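Local coordinates for protein Atp-dependent DNA ligase (Psychromonas sp., PDB 4D05) that probably seals nicks in DNA using ATP, passing through an enzyme-adenylate intermediate, as a minimal-type bacterial DNA ligase, at residues A[206-218]-A[240-252]. Sequence-based numbering, arbitrary orientation.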
loop_
_atom_site.group_PDB
_atom_site.type_symbol
_atom_site.label_atom_id
_atom_site.label_comp_id
_atom_site.label_asym_id
_atom_site.label_seq_id
_atom_site.Cartn_x
_atom_site.Cartn_y
_atom_site.Cartn_z
ATOM N N ASN A 206 -10.469 18.904 7.162
ATOM C CA ASN A 206 -9.362 18.126 6.629
ATOM C C ASN A 206 -8.632 18.855 5.517
ATOM O O ASN A 206 -8.946 20.024 5.191
ATOM C CB ASN A 206 -9.799 16.705 6.210
ATOM C CG ASN A 206 -10.628 16.673 4.931
ATOM O OD1 ASN A 206 -10.797 17.684 4.249
ATOM N ND2 ASN A 206 -11.159 15.497 4.603
ATOM N N GLU A 207 -7.629 18.182 4.949
ATOM C CA GLU A 207 -6.758 18.846 4.006
ATOM C C GLU A 207 -7.434 19.058 2.639
ATOM O O GLU A 207 -6.941 19.813 1.810
ATOM C CB GLU A 207 -5.412 18.106 3.939
ATOM C CG GLU A 207 -4.866 17.894 5.380
ATOM C CD GLU A 207 -3.404 17.472 5.462
ATOM O OE1 GLU A 207 -3.025 16.471 4.816
ATOM O OE2 GLU A 207 -2.637 18.144 6.203
ATOM N N GLU A 208 -8.592 18.454 2.431
ATOM C CA GLU A 208 -9.360 18.729 1.219
ATOM C C GLU A 208 -10.389 19.839 1.420
ATOM O O GLU A 208 -11.132 20.162 0.483
ATOM C CB GLU A 208 -10.118 17.489 0.759
ATOM C CG GLU A 208 -9.294 16.376 0.161
ATOM C CD GLU A 208 -10.208 15.251 -0.308
ATOM O OE1 GLU A 208 -10.783 15.350 -1.411
ATOM O OE2 GLU A 208 -10.398 14.289 0.439
ATOM N N GLY A 209 -10.439 20.404 2.632
ATOM C CA GLY A 209 -11.337 21.506 2.931
ATOM C C GLY A 209 -12.728 21.069 3.370
ATOM O O GLY A 209 -13.669 21.883 3.365
ATOM N N VAL A 210 -12.869 19.792 3.735
ATOM C CA VAL A 210 -14.150 19.280 4.185
ATOM C C VAL A 210 -14.232 19.308 5.709
ATOM O O VAL A 210 -13.314 18.848 6.412
ATOM C CB VAL A 210 -14.368 17.848 3.688
ATOM C CG1 VAL A 210 -15.677 17.301 4.235
ATOM C CG2 VAL A 210 -14.332 17.819 2.157
ATOM N N THR A 211 -15.308 19.887 6.224
ATOM C CA THR A 211 -15.570 19.900 7.653
ATOM C C THR A 211 -16.568 18.782 7.991
ATOM O O THR A 211 -17.615 18.631 7.346
ATOM C CB THR A 211 -16.130 21.267 8.107
ATOM O OG1 THR A 211 -15.150 22.264 7.867
ATOM C CG2 THR A 211 -16.476 21.278 9.581
ATOM N N PHE A 212 -16.253 18.018 9.024
ATOM C CA PHE A 212 -17.095 16.883 9.420
ATOM C C PHE A 212 -16.909 16.512 10.857
ATOM O O PHE A 212 -15.938 16.930 11.512
ATOM C CB PHE A 212 -16.868 15.648 8.519
ATOM C CG PHE A 212 -15.473 15.115 8.558
ATOM C CD1 PHE A 212 -14.472 15.715 7.806
ATOM C CD2 PHE A 212 -15.154 14.020 9.363
ATOM C CE1 PHE A 212 -13.157 15.225 7.845
ATOM C CE2 PHE A 212 -13.870 13.501 9.400
ATOM C CZ PHE A 212 -12.857 14.122 8.640
ATOM N N LYS A 213 -17.875 15.740 11.350
ATOM C CA LYS A 213 -17.899 15.293 12.747
ATOM C C LYS A 213 -17.182 13.962 12.939
ATOM O O LYS A 213 -17.364 13.042 12.159
ATOM C CB LYS A 213 -19.357 15.133 13.176
ATOM C CG LYS A 213 -19.557 14.651 14.579
ATOM C CD LYS A 213 -21.027 14.587 14.946
ATOM C CE LYS A 213 -21.676 13.302 14.458
ATOM N NZ LYS A 213 -23.019 13.198 15.104
ATOM N N ILE A 214 -16.431 13.846 14.026
ATOM C CA ILE A 214 -15.851 12.595 14.469
ATOM C C ILE A 214 -16.280 12.337 15.900
ATOM O O ILE A 214 -15.918 13.106 16.816
ATOM C CB ILE A 214 -14.306 12.591 14.380
ATOM C CG1 ILE A 214 -13.859 12.751 12.934
ATOM C CG2 ILE A 214 -13.729 11.313 14.980
ATOM C CD1 ILE A 214 -12.354 12.947 12.805
ATOM N N GLY A 215 -17.064 11.269 16.099
ATOM C CA GLY A 215 -17.603 10.972 17.429
ATOM C C GLY A 215 -17.089 9.674 18.026
ATOM O O GLY A 215 -17.437 9.347 19.155
ATOM N N SER A 216 -16.280 8.931 17.273
ATOM C CA SER A 216 -15.769 7.635 17.732
ATOM C C SER A 216 -14.242 7.600 17.710
ATOM O O SER A 216 -13.604 8.421 17.067
ATOM C CB SER A 216 -16.327 6.505 16.849
ATOM O OG SER A 216 -17.737 6.439 17.072
ATOM N N GLY A 217 -13.670 6.633 18.410
ATOM C CA GLY A 217 -12.228 6.463 18.467
ATOM C C GLY A 217 -11.596 7.132 19.688
ATOM O O GLY A 217 -10.375 7.155 19.803
ATOM N N PHE A 218 -12.409 7.664 20.604
ATOM C CA PHE A 218 -11.892 8.325 21.790
ATOM C C PHE A 218 -11.893 7.374 22.983
ATOM O O PHE A 218 -12.881 6.668 23.227
ATOM C CB PHE A 218 -12.759 9.534 22.165
ATOM C CG PHE A 218 -12.813 10.577 21.094
ATOM C CD1 PHE A 218 -11.725 11.422 20.873
ATOM C CD2 PHE A 218 -13.935 10.727 20.317
ATOM C CE1 PHE A 218 -11.789 12.399 19.878
ATOM C CE2 PHE A 218 -13.985 11.683 19.340
ATOM C CZ PHE A 218 -12.924 12.517 19.119
ATOM N N LYS A 240 -15.294 7.591 0.722
ATOM C CA LYS A 240 -16.025 8.820 0.946
ATOM C C LYS A 240 -17.512 8.580 0.871
ATOM O O LYS A 240 -17.984 7.665 0.183
ATOM C CB LYS A 240 -15.665 9.844 -0.116
ATOM C CG LYS A 240 -14.185 10.134 -0.199
ATOM C CD LYS A 240 -13.738 10.931 1.011
ATOM C CE LYS A 240 -12.271 11.336 0.931
ATOM N NZ LYS A 240 -11.898 11.984 -0.370
ATOM N N THR A 241 -18.257 9.414 1.579
ATOM C CA THR A 241 -19.694 9.320 1.530
ATOM C C THR A 241 -20.126 10.546 0.774
ATOM O O THR A 241 -19.320 11.141 0.054
ATOM C CB THR A 241 -20.339 9.213 2.946
ATOM O OG1 THR A 241 -21.763 9.063 2.831
ATOM C CG2 THR A 241 -20.060 10.413 3.757
ATOM N N ASN A 242 -21.399 10.898 0.889
ATOM C CA ASN A 242 -21.904 12.089 0.217
ATOM C C ASN A 242 -21.087 13.286 0.646
ATOM O O ASN A 242 -20.530 13.316 1.759
ATOM C CB ASN A 242 -23.384 12.341 0.541
ATOM C CG ASN A 242 -24.275 11.245 0.039
ATOM O OD1 ASN A 242 -24.666 11.237 -1.133
ATOM N ND2 ASN A 242 -24.595 10.290 0.918
ATOM N N ASN A 243 -20.989 14.256 -0.249
ATOM C CA ASN A 243 -20.359 15.528 0.084
ATOM C C ASN A 243 -18.852 15.410 0.351
ATOM O O ASN A 243 -18.275 16.288 1.027
ATOM C CB ASN A 243 -21.043 16.162 1.317
ATOM C CG ASN A 243 -22.571 16.173 1.217
ATOM O OD1 ASN A 243 -23.298 15.748 2.142
ATOM N ND2 ASN A 243 -23.060 16.702 0.140
ATOM N N ASN A 244 -18.230 14.340 -0.184
ATOM C CA ASN A 244 -16.801 14.081 -0.011
ATOM C C ASN A 244 -16.358 13.974 1.453
ATOM O O ASN A 244 -15.225 14.341 1.809
ATOM C CB ASN A 244 -15.954 15.154 -0.695
ATOM C CG ASN A 244 -14.542 14.677 -0.968
ATOM O OD1 ASN A 244 -14.297 13.474 -1.074
ATOM N ND2 ASN A 244 -13.597 15.607 -1.028
ATOM N N ILE A 245 -17.246 13.469 2.294
ATOM C CA ILE A 245 -16.908 13.295 3.696
ATOM C C ILE A 245 -16.231 11.929 3.891
ATOM O O ILE A 245 -16.736 10.907 3.407
ATOM C CB ILE A 245 -18.146 13.401 4.564
ATOM C CG1 ILE A 245 -18.754 14.799 4.399
ATOM C CG2 ILE A 245 -17.773 13.109 6.004
ATOM C CD1 ILE A 245 -20.161 14.984 4.978
ATOM N N PRO A 246 -15.090 11.887 4.600
ATOM C CA PRO A 246 -14.503 10.561 4.874
ATOM C C PRO A 246 -15.486 9.641 5.594
ATOM O O PRO A 246 -16.143 10.031 6.569
ATOM C CB PRO A 246 -13.294 10.880 5.774
ATOM C CG PRO A 246 -12.918 12.307 5.373
ATOM C CD PRO A 246 -14.259 12.978 5.120
ATOM N N ARG A 247 -15.587 8.416 5.093
ATOM C CA ARG A 247 -16.581 7.478 5.564
ATOM C C ARG A 247 -16.066 6.663 6.755
ATOM O O ARG A 247 -14.911 6.229 6.790
ATOM C CB ARG A 247 -16.976 6.564 4.385
ATOM C CG ARG A 247 -18.364 5.974 4.444
ATOM C CD ARG A 247 -18.745 5.262 3.094
ATOM N NE ARG A 247 -17.671 4.368 2.697
ATOM C CZ ARG A 247 -17.376 4.014 1.452
ATOM N NH1 ARG A 247 -18.082 4.479 0.413
ATOM N NH2 ARG A 247 -16.353 3.188 1.257
ATOM N N PHE A 248 -16.933 6.470 7.741
ATOM C CA PHE A 248 -16.616 5.704 8.956
ATOM C C PHE A 248 -15.400 6.293 9.665
ATOM O O PHE A 248 -14.534 5.572 10.136
ATOM C CB PHE A 248 -16.395 4.220 8.608
ATOM C CG PHE A 248 -17.504 3.644 7.779
ATOM C CD1 PHE A 248 -18.831 3.823 8.160
ATOM C CD2 PHE A 248 -17.232 2.933 6.618
ATOM C CE1 PHE A 248 -19.844 3.320 7.381
ATOM C CE2 PHE A 248 -18.252 2.424 5.845
ATOM C CZ PHE A 248 -19.549 2.613 6.229
ATOM N N ALA A 249 -15.350 7.620 9.745
ATOM C CA ALA A 249 -14.204 8.315 10.304
ATOM C C ALA A 249 -14.141 8.176 11.835
ATOM O O ALA A 249 -15.167 8.231 12.524
ATOM C CB ALA A 249 -14.279 9.756 9.917
ATOM N N SER A 250 -12.944 7.935 12.340
ATOM C CA SER A 250 -12.723 7.808 13.762
ATOM C C SER A 250 -11.412 8.511 14.119
ATOM O O SER A 250 -10.526 8.659 13.298
ATOM C CB SER A 250 -12.680 6.333 14.176
ATOM O OG SER A 250 -11.615 5.685 13.517
ATOM N N PHE A 251 -11.301 8.890 15.373
ATOM C CA PHE A 251 -10.132 9.577 15.893
ATOM C C PHE A 251 -9.007 8.596 16.125
ATOM O O PHE A 251 -9.228 7.537 16.717
ATOM C CB PHE A 251 -10.487 10.275 17.210
ATOM C CG PHE A 251 -9.310 10.970 17.879
ATOM C CD1 PHE A 251 -8.826 12.158 17.378
ATOM C CD2 PHE A 251 -8.735 10.453 19.015
ATOM C CE1 PHE A 251 -7.750 12.789 17.984
ATOM C CE2 PHE A 251 -7.670 11.087 19.631
ATOM C CZ PHE A 251 -7.185 12.245 19.126
ATOM N N VAL A 252 -7.811 8.947 15.668
ATOM C CA VAL A 252 -6.612 8.168 15.973
ATOM C C VAL A 252 -5.807 8.853 17.076
ATOM O O VAL A 252 -5.792 8.370 18.200
ATOM C CB VAL A 252 -5.750 7.916 14.746
ATOM C CG1 VAL A 252 -4.586 6.996 15.087
ATOM C CG2 VAL A 252 -6.576 7.236 13.681
HETATM O O HOH W 1 -12.417 14.508 2.279
HETATM O O HOH W 2 -16.681 9.173 14.280
#
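Pro-246 lies over one face of the Phe-212 ring, its CD 3.9 Å from the ring centroid and offset toward the rim on the CE1 side, a CH-pi contact. Ala-249 CB and Ile-245 CG2 reach the same ring obliquely, and Tyr-235 meets it edge-to-face. At the far end Phe-218 and Phe-251 lie with near-parallel planes, 18° apart, but slid past one another so that the rings barely overlap, centroids 4.9 Å apart, and Phe-251 CB sits over the Phe-218 face while Phe-218 CE1 lies over the Phe-251 face. Gly-217 O is at the edge of the Phe-251 ring, and Ile-214 O and Gly-215 O border the edge of Phe-218. Ile-214 CG2 packs on the Ser-250 to Phe-251 peptide, 3.5 Å from Phe-251 N. Phe-251 N donates an almost straight hydrogen bond to Ser-216 O (2.9 Å, 174°). Strands 211-214 and 250-256 are the two outermost of the five-stranded antiparallel sheet in the OB-like domain, and this contact brings them together, consistent with the closing of an OB-type barrel. Nearby, water 2 links Gly-215 N to Ala-249 O. At the other end, Glu-208 takes Lys-240 NZ on the syn lone pair of OE2 in a salt bridge, while Asn-244 ND2 approaches OE1 from above the carboxylate plane, 2.9 Å away. With CG of Asn-244 trans to its own backbone N (chi1 -159°), the amide faces both partners, and its OD1 accepts from Lys-240 NZ. An alanine here would remove both amide bonds and is likely to leave the Glu-208 carboxylate freer to turn and Lys-240 with one mate fewer. Water 1 joins Asn-206 ND2, Glu-208 OE2 and Asn-244 O. Asn-206 OD1 closes an Asx turn with Glu-208 N and accepts from Val-210 N through its opposite face.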